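Long-range contacts in NleG5-1 effector (Enterobacteria phage YYZ-2008, PDB 5VGC), which is probably a type III secreted effector that acts as a RING/U-box-like ubiquitin-protein ligase, and binds calcium in the crystal: residues Phe127-Ala132 with Cys148-Gly153; Gly55-Ser60 with Arg83-Gly88; Val154-Ser159 with Ala181-Ser186. The protein carries 1 engineered substitution. One frame throughout, in Å; residues are numbered along the deposited sequence.

Interaction 1: Phe127-Ala132 with Cys148-Gly153. With CA (calcium ion), chain G; CA (calcium ion), chain F.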
loop_
_atom_site.group_PDB
_atom_site.type_symbol
_atom_site.label_atom_id
_atom_site.label_comp_id
_atom_site.label_asym_id
_atom_site.label_seq_id
_atom_site.Cartn_x
_atom_site.Cartn_y
_atom_site.Cartn_z
ATOM N N PHE A 127 7.761 27.563 21.495
ATOM C CA PHE A 127 7.941 28.748 22.371
ATOM C C PHE A 127 8.100 28.357 23.855
ATOM O O PHE A 127 7.594 27.311 24.303
ATOM C CB PHE A 127 6.787 29.738 22.184
ATOM C CG PHE A 127 5.440 29.192 22.586
ATOM C CD1 PHE A 127 4.961 29.360 23.881
ATOM C CD2 PHE A 127 4.643 28.507 21.669
ATOM C CE1 PHE A 127 3.720 28.849 24.264
ATOM C CE2 PHE A 127 3.402 27.999 22.041
ATOM C CZ PHE A 127 2.938 28.172 23.343
ATOM N N ASN A 128 8.807 29.211 24.595
ATOM C CA ASN A 128 8.919 29.135 26.055
ATOM C C ASN A 128 7.530 29.392 26.663
ATOM O O ASN A 128 7.014 30.525 26.607
ATOM C CB ASN A 128 9.950 30.199 26.501
ATOM C CG ASN A 128 10.176 30.255 28.009
ATOM O OD1 ASN A 128 9.273 30.126 28.832
ATOM N ND2 ASN A 128 11.406 30.471 28.369
ATOM N N VAL A 129 6.946 28.346 27.247
ATOM C CA VAL A 129 5.577 28.467 27.762
ATOM C C VAL A 129 5.477 29.542 28.835
ATOM O O VAL A 129 4.598 30.441 28.745
ATOM C CB VAL A 129 5.024 27.126 28.277
ATOM C CG1 VAL A 129 3.571 27.264 28.749
ATOM C CG2 VAL A 129 5.146 26.074 27.173
ATOM N N GLU A 130 6.359 29.484 29.830
ATOM C CA GLU A 130 6.233 30.403 30.964
ATOM C C GLU A 130 6.483 31.854 30.535
ATOM O O GLU A 130 5.764 32.735 30.975
ATOM C CB GLU A 130 6.872 29.924 32.287
ATOM C CG GLU A 130 8.344 29.677 32.313
ATOM C CD GLU A 130 8.803 28.581 33.282
ATOM O OE1 GLU A 130 8.047 27.665 33.661
ATOM O OE2 GLU A 130 9.988 28.625 33.676
ATOM N N HIS A 131 7.416 32.095 29.625
ATOM C CA HIS A 131 7.509 33.434 29.000
ATOM C C HIS A 131 6.279 33.848 28.166
ATOM O O HIS A 131 6.105 35.052 27.946
ATOM C CB HIS A 131 8.794 33.629 28.191
ATOM C CG HIS A 131 10.012 33.875 29.036
ATOM N ND1 HIS A 131 11.276 33.521 28.622
ATOM C CD2 HIS A 131 10.162 34.420 30.271
ATOM C CE1 HIS A 131 12.154 33.841 29.557
ATOM N NE2 HIS A 131 11.503 34.389 30.570
ATOM N N ALA A 132 5.437 32.909 27.696
ATOM C CA ALA A 132 4.345 33.294 26.784
ATOM C C ALA A 132 3.182 33.928 27.531
ATOM O O ALA A 132 2.350 34.638 26.933
ATOM C CB ALA A 132 3.860 32.111 25.974
ATOM N N CYS A 148 1.680 16.849 31.153
ATOM C CA CYS A 148 2.400 17.839 31.956
ATOM C C CYS A 148 2.394 19.159 31.235
ATOM O O CYS A 148 2.160 19.212 30.053
ATOM C CB CYS A 148 3.857 17.421 32.145
ATOM S SG CYS A 148 4.075 15.988 33.174
ATOM N N GLU A 149 2.669 20.230 31.955
ATOM C CA GLU A 149 2.922 21.511 31.309
ATOM C C GLU A 149 4.338 21.459 30.755
ATOM O O GLU A 149 5.275 21.247 31.515
ATOM C CB GLU A 149 2.766 22.683 32.283
ATOM C CG GLU A 149 2.878 24.038 31.591
ATOM C CD GLU A 149 2.967 25.180 32.551
ATOM O OE1 GLU A 149 2.041 25.281 33.367
ATOM O OE2 GLU A 149 3.946 25.979 32.494
ATOM N N PRO A 150 4.495 21.643 29.436
ATOM C CA PRO A 150 5.850 21.637 28.865
ATOM C C PRO A 150 6.557 22.955 29.116
ATOM O O PRO A 150 5.899 23.972 29.302
ATOM C CB PRO A 150 5.589 21.448 27.367
ATOM C CG PRO A 150 4.268 22.089 27.156
ATOM C CD PRO A 150 3.465 21.859 28.399
ATOM N N GLU A 151 7.887 22.930 29.129
ATOM C CA GLU A 151 8.689 24.156 29.171
ATOM C C GLU A 151 8.758 24.813 27.809
ATOM O O GLU A 151 8.466 26.018 27.652
ATOM C CB GLU A 151 10.065 23.853 29.719
ATOM C CG GLU A 151 10.110 23.250 31.148
ATOM C CD GLU A 151 8.956 23.596 32.114
ATOM O OE1 GLU A 151 8.156 22.660 32.413
ATOM O OE2 GLU A 151 8.824 24.785 32.596
ATOM N N ASP A 152 9.123 24.011 26.818
ATOM C CA ASP A 152 9.017 24.390 25.404
ATOM C C ASP A 152 7.786 23.759 24.802
ATOM O O ASP A 152 7.685 22.535 24.732
ATOM C CB ASP A 152 10.274 23.959 24.647
ATOM C CG ASP A 152 11.511 24.612 25.212
ATOM O OD1 ASP A 152 11.526 25.865 25.261
ATOM O OD2 ASP A 152 12.453 23.893 25.606
ATOM N N GLY A 153 6.854 24.601 24.370
ATOM C CA GLY A 153 5.578 24.133 23.867
ATOM C C GLY A 153 5.403 24.463 22.401
ATOM O O GLY A 153 6.040 25.385 21.897
HETATM CA CA CA G . 7.521 25.478 34.620
HETATM CA CA CA F . 11.537 27.351 34.467
HETATM O O HOH W 1 8.704 27.338 30.169
HETATM O O HOH W 2 11.412 26.173 32.132
HETATM O O HOH W 3 12.436 29.097 33.201
#
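Glu-151 O is gripped by two hydrogen bonds. Val-129 N gives the first at 2.8 Å to Glu-151 O, nearly straight at 173°. Water 1 gives the second, and itself accepts from Glu-130 N, so it bridges the two backbones. Asn-128 CA adds a CH...O contact to the same oxygen. This is where a short antiparallel beta pair ends in the RING-clan domain. Phe-127 and Gly-153 form its hydrogen-bonded pair: Phe-127 N meets Gly-153 O, and Gly-153 N meets Phe-127 O, each at 2.8 Å. The ring of Phe-127 turns back over its partner, with Gly-153 C over one face, because CG lies between the backbone N and the carbonyl carbon (chi1 63°). Phe-155 and Leu-167 pack round the same ring. Next along the chain, Val-129 is buried; its CG2 methyl lies 4.1 Å from Pro-150 CG.

Beyond the strands the contact becomes a calcium site. Glu-130 bends at chi2 and spreads its carboxylate between two ions. Glu-130 OE1 binds one calcium ion at 2.4 Å, and Glu-130 OE2 binds the other at 2.2 Å. Glu-151 OE2 joins the first ion at 2.5 Å. The two carboxylates are turned 73° against each other, and the shared ion probably offsets their repulsion. Water 2 donates to Glu-151 OE2 and binds the second ion, which also holds water 3. Glu-149 OE2 lies near Val-129 CG1, while Glu-149 OE1 is engaged in a salt bridge with Arg-141. Asn-128 leaves the strand as the N-cap of a short, weakly bonded helical turn. Asn-128 OD1 accepts from His-131 N at 2.8 Å, with the donor well above the carbonyl plane.

Interaction 2: Gly55-Ser60 with Arg83-Gly88; sequences GYFMGS and RTLNHG
Tyr-56 offers one face of its ring to the edge of His-87. The pair is T-shaped, with planes at 66° and His-87 CD2 4.1 Å above the tyrosine plane, offset toward the rim. The contact joins the C-terminal end of helix 68-85 to the start of strand 57-60, an outer strand of a three-stranded antiparallel sheet. Asn-86, the first residue past the helix, uses its amide much as a neighbouring strand would use its backbone. Asn-86 OD1 accepts from Phe-57 N at 2.7 Å, and Asn-86 ND2 donates to Phe-57 O at 3.2 Å. CG lies anti to the carbonyl carbon (chi1 -69°), which brings the amide alongside the strand. ND2 also donates to Leu-90 O, so both amide atoms are bonded. Phe-57 turns to the helix and sets CD2 3.9 Å from Leu-85 CB; Ile-48 of the middle strand packs on both residues. The second subunit reaches this corner too: Tyr-56 OH bonds to its Leu-110 O, and its Tyr-113 stacks on His-87. Gly-55, at positive phi, leaves room for the imidazole, and its CA lies in the ring plane at the edge, 3.7 Å from His-87 NE2.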
loop_
_atom_site.group_PDB
_atom_site.type_symbol
_atom_site.label_atom_id
_atom_site.label_comp_id
_atom_site.label_asym_id
_atom_site.label_seq_id
_atom_site.Cartn_x
_atom_site.Cartn_y
_atom_site.Cartn_z
ATOM N N GLY A 55 0.557 -20.835 3.903
ATOM C CA GLY A 55 1.070 -21.544 2.739
ATOM C C GLY A 55 2.576 -21.506 2.533
ATOM O O GLY A 55 3.080 -22.096 1.568
ATOM N N TYR A 56 3.299 -20.827 3.422
ATOM C CA TYR A 56 4.749 -20.706 3.298
ATOM C C TYR A 56 5.443 -21.322 4.493
ATOM O O TYR A 56 4.915 -21.309 5.607
ATOM C CB TYR A 56 5.171 -19.251 3.138
ATOM C CG TYR A 56 4.642 -18.615 1.876
ATOM C CD1 TYR A 56 5.395 -18.587 0.707
ATOM C CD2 TYR A 56 3.387 -18.037 1.858
ATOM C CE1 TYR A 56 4.905 -18.000 -0.436
ATOM C CE2 TYR A 56 2.886 -17.444 0.712
ATOM C CZ TYR A 56 3.647 -17.431 -0.429
ATOM O OH TYR A 56 3.141 -16.838 -1.553
ATOM N N PHE A 57 6.631 -21.855 4.246
ATOM C CA PHE A 57 7.349 -22.674 5.200
ATOM C C PHE A 57 8.787 -22.198 5.301
ATOM O O PHE A 57 9.364 -21.691 4.335
ATOM C CB PHE A 57 7.286 -24.150 4.787
ATOM C CG PHE A 57 5.891 -24.654 4.594
ATOM C CD1 PHE A 57 5.138 -25.100 5.675
ATOM C CD2 PHE A 57 5.323 -24.667 3.335
ATOM C CE1 PHE A 57 3.839 -25.560 5.489
ATOM C CE2 PHE A 57 4.026 -25.122 3.143
ATOM C CZ PHE A 57 3.280 -25.573 4.217
ATOM N N MET A 58 9.352 -22.388 6.487
ATOM C CA MET A 58 10.628 -21.809 6.854
ATOM C C MET A 58 11.435 -22.882 7.545
ATOM O O MET A 58 10.920 -23.561 8.448
ATOM C CB MET A 58 10.361 -20.592 7.767
ATOM C CG MET A 58 11.434 -20.163 8.755
ATOM S SD MET A 58 10.873 -18.687 9.652
ATOM C CE MET A 58 9.376 -19.234 10.483
ATOM N N GLY A 59 12.687 -23.030 7.119
ATOM C CA GLY A 59 13.544 -24.106 7.588
ATOM C C GLY A 59 14.662 -23.609 8.469
ATOM O O GLY A 59 15.245 -22.562 8.189
ATOM N N SER A 60 14.961 -24.360 9.530
ATOM C CA SER A 60 16.115 -24.078 10.388
ATOM C C SER A 60 16.965 -25.330 10.543
ATOM O O SER A 60 16.448 -26.453 10.459
ATOM C CB SER A 60 15.666 -23.559 11.758
ATOM O OG SER A 60 14.877 -24.517 12.448
ATOM N N ARG A 83 12.222 -23.598 -1.343
ATOM C CA ARG A 83 11.732 -23.303 -2.685
ATOM C C ARG A 83 10.764 -24.384 -3.193
ATOM O O ARG A 83 9.759 -24.075 -3.822
ATOM C CB ARG A 83 12.885 -23.120 -3.676
ATOM C CG ARG A 83 13.622 -21.811 -3.524
ATOM C CD ARG A 83 14.413 -21.474 -4.770
ATOM N NE ARG A 83 15.307 -20.371 -4.440
ATOM C CZ ARG A 83 14.988 -19.075 -4.504
ATOM N NH1 ARG A 83 13.778 -18.652 -4.882
ATOM N NH2 ARG A 83 15.883 -18.178 -4.163
ATOM N N THR A 84 11.064 -25.647 -2.908
ATOM C CA THR A 84 10.227 -26.740 -3.385
ATOM C C THR A 84 8.858 -26.701 -2.708
ATOM O O THR A 84 7.842 -26.858 -3.376
ATOM C CB THR A 84 10.916 -28.112 -3.194
ATOM O OG1 THR A 84 12.242 -28.060 -3.744
ATOM C CG2 THR A 84 10.135 -29.206 -3.888
ATOM N N LEU A 85 8.843 -26.473 -1.399
ATOM C CA LEU A 85 7.579 -26.304 -0.654
ATOM C C LEU A 85 6.760 -25.025 -0.955
ATOM O O LEU A 85 5.542 -25.095 -1.099
ATOM C CB LEU A 85 7.842 -26.360 0.859
ATOM C CG LEU A 85 8.318 -27.699 1.402
ATOM C CD1 LEU A 85 8.818 -27.540 2.832
ATOM C CD2 LEU A 85 7.184 -28.707 1.334
ATOM N N ASN A 86 7.416 -23.871 -1.038
ATOM C CA ASN A 86 6.705 -22.582 -1.030
ATOM C C ASN A 86 6.032 -22.198 -2.348
ATOM O O ASN A 86 6.447 -22.639 -3.426
ATOM C CB ASN A 86 7.672 -21.465 -0.610
ATOM C CG ASN A 86 8.079 -21.561 0.856
ATOM O OD1 ASN A 86 7.412 -22.209 1.668
ATOM N ND2 ASN A 86 9.175 -20.908 1.203
ATOM N N HIS A 87 5.005 -21.356 -2.254
ATOM C CA HIS A 87 4.364 -20.786 -3.442
ATOM C C HIS A 87 5.336 -19.810 -4.111
ATOM O O HIS A 87 6.059 -19.074 -3.425
ATOM C CB HIS A 87 3.079 -20.043 -3.105
ATOM C CG HIS A 87 2.057 -20.877 -2.398
ATOM N ND1 HIS A 87 1.142 -21.675 -3.054
ATOM C CD2 HIS A 87 1.800 -21.016 -1.080
ATOM C CE1 HIS A 87 0.376 -22.280 -2.166
ATOM N NE2 HIS A 87 0.755 -21.900 -0.960
ATOM N N GLY A 88 5.351 -19.827 -5.443
ATOM C CA GLY A 88 6.290 -19.033 -6.232
ATOM C C GLY A 88 7.748 -19.474 -6.179
ATOM O O GLY A 88 8.622 -18.769 -6.661
#

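Interaction 3: Val154-Ser159 with Ala181-Ser186; sequences VFMRNS and AAHPLS
The ring of His-183 has Asn-158 O over one face, 3.2 Å above the plane and offset toward the rim. Backbone groups meet both of its nitrogens. His-183 NE2 donates to Arg-157 O at 2.6 Å, in the carbonyl plane and on a lone pair, though the oxygen is tilted from the ring plane. His-183 ND1 accepts from Leu-185 N at 3.2 Å, with the donor in the ring plane. These two bonds fix the rotation of the imidazole. It reaches across from the loop because CG is anti to the backbone N (chi1 -172°). Met-156 comes alongside obliquely, with SD 4.3 Å from the ring centroid. Farther along, Leu-185 CD1 lies against the amide of Asn-158, 3.4 Å from its ND2. Ser-159 CB meets Ser-186 CB at 3.7 Å. Arg-157 sends its guanidinium away to Ser-162 O and Ser-193 O. The loop that follows helix 170-178 is thus tied to the end of strand 152-157. A loop held to the strand by hydrogen bonds beside the central hairpin is consistent with a U-box-like member of the RING clan, in which such bonds take the place of zinc.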
loop_
_atom_site.group_PDB
_atom_site.type_symbol
_atom_site.label_atom_id
_atom_site.label_comp_id
_atom_site.label_asym_id
_atom_site.label_seq_id
_atom_site.Cartn_x
_atom_site.Cartn_y
_atom_site.Cartn_z
ATOM N N VAL A 154 4.538 23.703 21.724
ATOM C CA VAL A 154 4.216 23.923 20.312
ATOM C C VAL A 154 2.710 23.762 20.082
ATOM O O VAL A 154 2.086 22.810 20.622
ATOM C CB VAL A 154 4.922 22.912 19.398
ATOM C CG1 VAL A 154 4.645 23.221 17.931
ATOM C CG2 VAL A 154 6.428 22.872 19.641
ATOM N N PHE A 155 2.129 24.679 19.288
ATOM C CA PHE A 155 0.699 24.617 18.983
ATOM C C PHE A 155 0.481 23.684 17.799
ATOM O O PHE A 155 1.130 23.854 16.765
ATOM C CB PHE A 155 0.116 26.004 18.623
ATOM C CG PHE A 155 -0.239 26.874 19.808
ATOM C CD1 PHE A 155 -0.858 26.362 20.939
ATOM C CD2 PHE A 155 0.026 28.233 19.772
ATOM C CE1 PHE A 155 -1.195 27.195 22.009
ATOM C CE2 PHE A 155 -0.294 29.054 20.843
ATOM C CZ PHE A 155 -0.907 28.536 21.960
ATOM N N MET A 156 -0.431 22.716 17.938
ATOM C CA MET A 156 -0.801 21.875 16.781
ATOM C C MET A 156 -2.309 21.799 16.616
ATOM O O MET A 156 -3.046 21.613 17.597
ATOM C CB MET A 156 -0.238 20.449 16.902
ATOM C CG MET A 156 -0.504 19.578 15.681
ATOM S SD MET A 156 0.120 17.903 15.858
ATOM C CE MET A 156 1.692 18.082 15.109
ATOM N N ARG A 157 -2.752 21.927 15.371
ATOM C CA ARG A 157 -4.165 21.856 15.055
ATOM C C ARG A 157 -4.723 20.451 15.287
ATOM O O ARG A 157 -4.005 19.472 15.104
ATOM C CB ARG A 157 -4.422 22.279 13.612
ATOM C CG ARG A 157 -4.183 23.766 13.429
ATOM C CD ARG A 157 -3.893 24.141 12.000
ATOM N NE ARG A 157 -5.095 24.124 11.189
ATOM C CZ ARG A 157 -5.105 24.255 9.876
ATOM N NH1 ARG A 157 -3.968 24.407 9.190
ATOM N NH2 ARG A 157 -6.274 24.228 9.252
ATOM N N ASN A 158 -5.997 20.379 15.695
ATOM C CA ASN A 158 -6.653 19.114 15.976
ATOM C C ASN A 158 -6.813 18.199 14.770
ATOM O O ASN A 158 -6.942 16.990 14.929
ATOM C CB ASN A 158 -8.024 19.336 16.628
ATOM C CG ASN A 158 -7.916 19.750 18.078
ATOM O OD1 ASN A 158 -6.832 20.164 18.540
ATOM N ND2 ASN A 158 -9.034 19.649 18.808
ATOM N N SER A 159 -6.798 18.774 13.574
ATOM C CA SER A 159 -6.862 18.024 12.329
ATOM C C SER A 159 -6.417 18.900 11.146
ATOM O O SER A 159 -6.153 20.081 11.316
ATOM C CB SER A 159 -8.277 17.485 12.108
ATOM O OG SER A 159 -9.153 18.522 11.674
ATOM N N ALA A 181 4.006 8.609 13.816
ATOM C CA ALA A 181 2.787 8.251 14.548
ATOM C C ALA A 181 1.646 9.149 14.118
ATOM O O ALA A 181 1.848 10.305 13.695
ATOM C CB ALA A 181 2.981 8.395 16.047
ATOM N N ALA A 182 0.436 8.605 14.247
ATOM C CA ALA A 182 -0.776 9.311 13.898
ATOM C C ALA A 182 -1.056 10.472 14.888
ATOM O O ALA A 182 -0.600 10.468 16.034
ATOM C CB ALA A 182 -1.923 8.322 13.884
ATOM N N HIS A 183 -1.806 11.461 14.415
ATOM C CA HIS A 183 -2.235 12.593 15.233
ATOM C C HIS A 183 -3.098 12.024 16.342
ATOM O O HIS A 183 -4.052 11.288 16.052
ATOM C CB HIS A 183 -3.036 13.599 14.373
ATOM C CG HIS A 183 -3.360 14.882 15.071
ATOM N ND1 HIS A 183 -4.151 14.940 16.196
ATOM C CD2 HIS A 183 -3.006 16.159 14.801
ATOM C CE1 HIS A 183 -4.260 16.191 16.602
ATOM N NE2 HIS A 183 -3.572 16.951 15.774
ATOM N N PRO A 184 -2.775 12.339 17.619
ATOM C CA PRO A 184 -3.506 11.677 18.726
ATOM C C PRO A 184 -5.032 11.833 18.739
ATOM O O PRO A 184 -5.704 10.984 19.304
ATOM C CB PRO A 184 -2.857 12.253 19.989
ATOM C CG PRO A 184 -2.069 13.438 19.535
ATOM C CD PRO A 184 -1.658 13.151 18.122
ATOM N N LEU A 185 -5.564 12.885 18.127
ATOM C CA LEU A 185 -7.015 13.098 18.009
ATOM C C LEU A 185 -7.586 12.588 16.686
ATOM O O LEU A 185 -8.398 11.659 16.669
ATOM C CB LEU A 185 -7.355 14.582 18.184
ATOM C CG LEU A 185 -7.200 15.196 19.583
ATOM C CD1 LEU A 185 -7.563 16.679 19.566
ATOM C CD2 LEU A 185 -8.062 14.438 20.576
ATOM N N SER A 186 -7.169 13.180 15.578
ATOM C CA SER A 186 -7.765 12.847 14.278
ATOM C C SER A 186 -7.249 11.539 13.668
ATOM O O SER A 186 -7.877 11.005 12.746
ATOM C CB SER A 186 -7.570 14.008 13.280
ATOM O OG SER A 186 -6.228 14.123 12.859
#

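Interaction 2 comes first along the chain and stands apart. Its centre is about 56 Å from that of interaction 1 and about 43 Å from that of interaction 3, on the other side of the chain's centre. It belongs to the N-terminal part, with the three-stranded sheet and helix 68-85, and is touched by the second subunit. Interactions 1 and 3 follow in that order inside the RING-clan domain, with centres about 18 Å apart. They share strand 152-157, one using its start and the other its end. They touch through Phe-127 and Phe-155. The protein is therefore elongated, with its calcium-bound edge and the His-183 loop far from the dimer contact at interaction 2.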